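SIS domain protein (Listeria monocytogenes str. 4b F2365, PDB 3FXA) probably binds a phosphosugar through its SIS domain and may act as a sugar-phosphate isomerase. Local coordinates at residues His12-Trp15 against Gln16-Asn20. Residues are numbered along the deposited sequence; the frame is centred on the assembly and turned at random. Where two conformers were deposited one is given.
Sequences HQTW and QEEAN
The indole of Trp-15 meets Glu-18 at its edge, where OE1 lies near the ring plane 4.4 Å from CD1, while the imidazole of His-12 has CE3, on the six-membered ring of the same indole, at its own edge and in its plane. Both rings project from helix 4-23, an alpha-helix near the N-terminus of this SIS domain protein that packs against a second subunit. With CG anti to its carbonyl carbon (chi1 -65°), Trp-15 sends its indole back beside its own backbone N, along the helix toward His-12. The indole then packs on Ala-169 of the second subunit, and NE1 makes a weak hydrogen bond to the carbonyl of Ala-165 there.

Glu-18 leaves the helix on the buried side, touching Thr-157 and Met-161 of its own chain. Its OE1 has no polar partner in the model and OE2 comes close to the carboxylate of Asp-168 of the second subunit, a setting that would probably favour protonation of one of the two acids.

The more open side is built from amides and a carboxylate. A chi1 of -176° sets CG of Gln-13 beside its own carbonyl carbon, 3.7 Å from OE2 of Glu-17; the chain then bends at chi2, and the amide and carboxylate planes are turned 66° apart. In the conformer given, one of two for this residue, CG of Gln-16 lies 3.3 Å from the carbonyl O of His-12.

Beneath these side chains, regular i to i+4 bonding joins the two turns: Glu-17 N donates to Gln-13 O at 3.0 Å, Glu-18 N reaches Thr-14 O, and Ala-19 N bonds Trp-15 O at 2.9 Å, with the methyl CB of Ala-19 lying 3.4 Å from that same oxygen.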
ATOM      1  N   HIS A  12     -29.316   8.641   8.248  1.00 13.14           N
ATOM      2  CA  HIS A  12     -29.757   9.843   7.485  1.00 13.74           C
ATOM      3  C   HIS A  12     -29.145  11.158   7.961  1.00 13.06           C
ATOM      4  O   HIS A  12     -28.866  12.044   7.126  1.00 14.79           O
ATOM      5  CB  HIS A  12     -31.294   9.986   7.470  1.00 14.76           C
ATOM      6  CG  HIS A  12     -31.986   8.877   6.755  1.00 18.07           C
ATOM      7  ND1 HIS A  12     -33.248   8.438   7.103  1.00 18.88           N
ATOM      8  CD2 HIS A  12     -31.571   8.075   5.750  1.00 18.58           C
ATOM      9  CE1 HIS A  12     -33.592   7.441   6.306  1.00 16.83           C
ATOM     10  NE2 HIS A  12     -32.586   7.198   5.484  1.00 21.76           N
ATOM     11  N   GLN A  13     -28.961  11.288   9.279  1.00 14.00           N
ATOM     12  CA  GLN A  13     -28.358  12.474   9.887  1.00 16.41           C
ATOM     13  C   GLN A  13     -26.910  12.610   9.384  1.00 16.16           C
ATOM     14  O   GLN A  13     -26.470  13.696   8.985  1.00 17.46           O
ATOM     15  CB  GLN A  13     -28.381  12.375  11.415  1.00 17.70           C
ATOM     16  CG  GLN A  13     -27.861  13.598  12.203  1.00 20.70           C
ATOM     17  CD  GLN A  13     -28.913  14.654  12.518  1.00 30.90           C
ATOM     18  OE1 GLN A  13     -28.819  15.325  13.545  1.00 39.45           O
ATOM     19  NE2 GLN A  13     -29.930  14.779  11.673  1.00 27.00           N
ATOM     20  N   THR A  14     -26.188  11.488   9.348  1.00 16.24           N
ATOM     21  CA  THR A  14     -24.794  11.502   8.868  1.00 15.98           C
ATOM     22  C   THR A  14     -24.725  11.980   7.418  1.00 16.29           C
ATOM     23  O   THR A  14     -23.911  12.848   7.108  1.00 16.95           O
ATOM     24  CB  THR A  14     -24.098  10.119   9.028  1.00 16.93           C
ATOM     25  OG1 THR A  14     -23.931   9.842  10.423  1.00 16.86           O
ATOM     26  CG2 THR A  14     -22.730  10.116   8.356  1.00 16.82           C
ATOM     27  N   TRP A  15     -25.586  11.436   6.553  1.00 14.85           N
ATOM     28  CA  TRP A  15     -25.597  11.833   5.142  1.00 14.96           C
ATOM     29  C   TRP A  15     -25.963  13.300   4.966  1.00 16.04           C
ATOM     30  O   TRP A  15     -25.393  13.959   4.107  1.00 14.72           O
ATOM     31  CB  TRP A  15     -26.528  10.957   4.301  1.00 15.54           C
ATOM     32  CG  TRP A  15     -26.116   9.529   4.211  1.00 13.25           C
ATOM     33  CD1 TRP A  15     -24.828   9.027   4.320  1.00 14.39           C
ATOM     34  CD2 TRP A  15     -26.943   8.416   3.862  1.00 16.58           C
ATOM     35  NE1 TRP A  15     -24.836   7.678   4.117  1.00 13.94           N
ATOM     36  CE2 TRP A  15     -26.114   7.270   3.843  1.00 15.05           C
ATOM     37  CE3 TRP A  15     -28.319   8.260   3.624  1.00 11.60           C
ATOM     38  CZ2 TRP A  15     -26.605   5.992   3.566  1.00 13.03           C
ATOM     39  CZ3 TRP A  15     -28.808   6.978   3.327  1.00 12.43           C
ATOM     40  CH2 TRP A  15     -27.951   5.862   3.315  1.00 12.01           C
ATOM     41  N   GLN A  16     -26.884  13.804   5.795  1.00 15.94           N
ATOM     42  CA  GLN A  16     -27.267  15.232   5.754  0.50 16.29           C
ATOM     43  C   GLN A  16     -26.051  16.099   6.034  1.00 15.52           C
ATOM     44  O   GLN A  16     -25.758  17.007   5.277  1.00 15.49           O
ATOM     45  CB  GLN A  16     -28.408  15.575   6.740  0.50 17.26           C
ATOM     46  CG  GLN A  16     -29.798  15.115   6.311  0.50 18.38           C
ATOM     47  CD  GLN A  16     -30.873  15.436   7.342  0.50 22.98           C
ATOM     48  OE1 GLN A  16     -31.875  14.727   7.453  0.50 26.51           O
ATOM     49  NE2 GLN A  16     -30.668  16.508   8.099  0.50 22.02           N
ATOM     50  N   GLU A  17     -25.321  15.783   7.116  1.00 16.22           N
ATOM     51  CA  GLU A  17     -24.123  16.544   7.505  1.00 18.03           C
ATOM     52  C   GLU A  17     -22.997  16.459   6.461  1.00 17.02           C
ATOM     53  O   GLU A  17     -22.339  17.472   6.176  1.00 19.73           O
ATOM     54  CB  GLU A  17     -23.637  16.152   8.906  1.00 17.41           C
ATOM     55  CG  GLU A  17     -24.650  16.473  10.010  1.00 21.80           C
ATOM     56  CD  GLU A  17     -24.139  16.215  11.417  1.00 29.23           C
ATOM     57  OE1 GLU A  17     -22.946  16.449  11.692  1.00 32.16           O
ATOM     58  OE2 GLU A  17     -24.960  15.815  12.266  1.00 34.45           O
ATOM     59  N   GLU A  18     -22.784  15.276   5.880  1.00 16.13           N
ATOM     60  CA  GLU A  18     -21.774  15.110   4.811  1.00 15.52           C
ATOM     61  C   GLU A  18     -22.165  15.884   3.551  1.00 15.60           C
ATOM     62  O   GLU A  18     -21.336  16.585   2.981  1.00 16.65           O
ATOM     63  CB  GLU A  18     -21.499  13.636   4.510  1.00 15.00           C
ATOM     64  CG  GLU A  18     -20.745  12.999   5.669  1.00 17.12           C
ATOM     65  CD  GLU A  18     -20.212  11.627   5.341  1.00 20.34           C
ATOM     66  OE1 GLU A  18     -20.872  10.839   4.636  1.00 15.55           O
ATOM     67  OE2 GLU A  18     -19.102  11.343   5.808  1.00 19.86           O
ATOM     68  N   ALA A  19     -23.433  15.789   3.140  1.00 16.88           N
ATOM     69  CA  ALA A  19     -23.901  16.578   1.990  1.00 17.11           C
ATOM     70  C   ALA A  19     -23.692  18.077   2.236  1.00 17.36           C
ATOM     71  O   ALA A  19     -23.221  18.787   1.338  1.00 18.72           O
ATOM     72  CB  ALA A  19     -25.378  16.293   1.689  1.00 15.58           C
ATOM     73  N   ASN A  20     -24.015  18.542   3.444  1.00 15.17           N
ATOM     74  CA  ASN A  20     -23.873  19.965   3.824  1.00 17.02           C
ATOM     75  C   ASN A  20     -22.416  20.415   3.752  1.00 18.45           C
ATOM     76  O   ASN A  20     -22.132  21.519   3.275  1.00 18.37           O
ATOM     77  CB  ASN A  20     -24.437  20.261   5.225  1.00 17.50           C
ATOM     78  CG  ASN A  20     -25.989  20.165   5.315  1.00 22.82           C
ATOM     79  OD1 ASN A  20     -26.710  20.059   4.310  1.00 26.68           O
ATOM     80  ND2 ASN A  20     -26.493  20.212   6.543  1.00 29.89           N
TER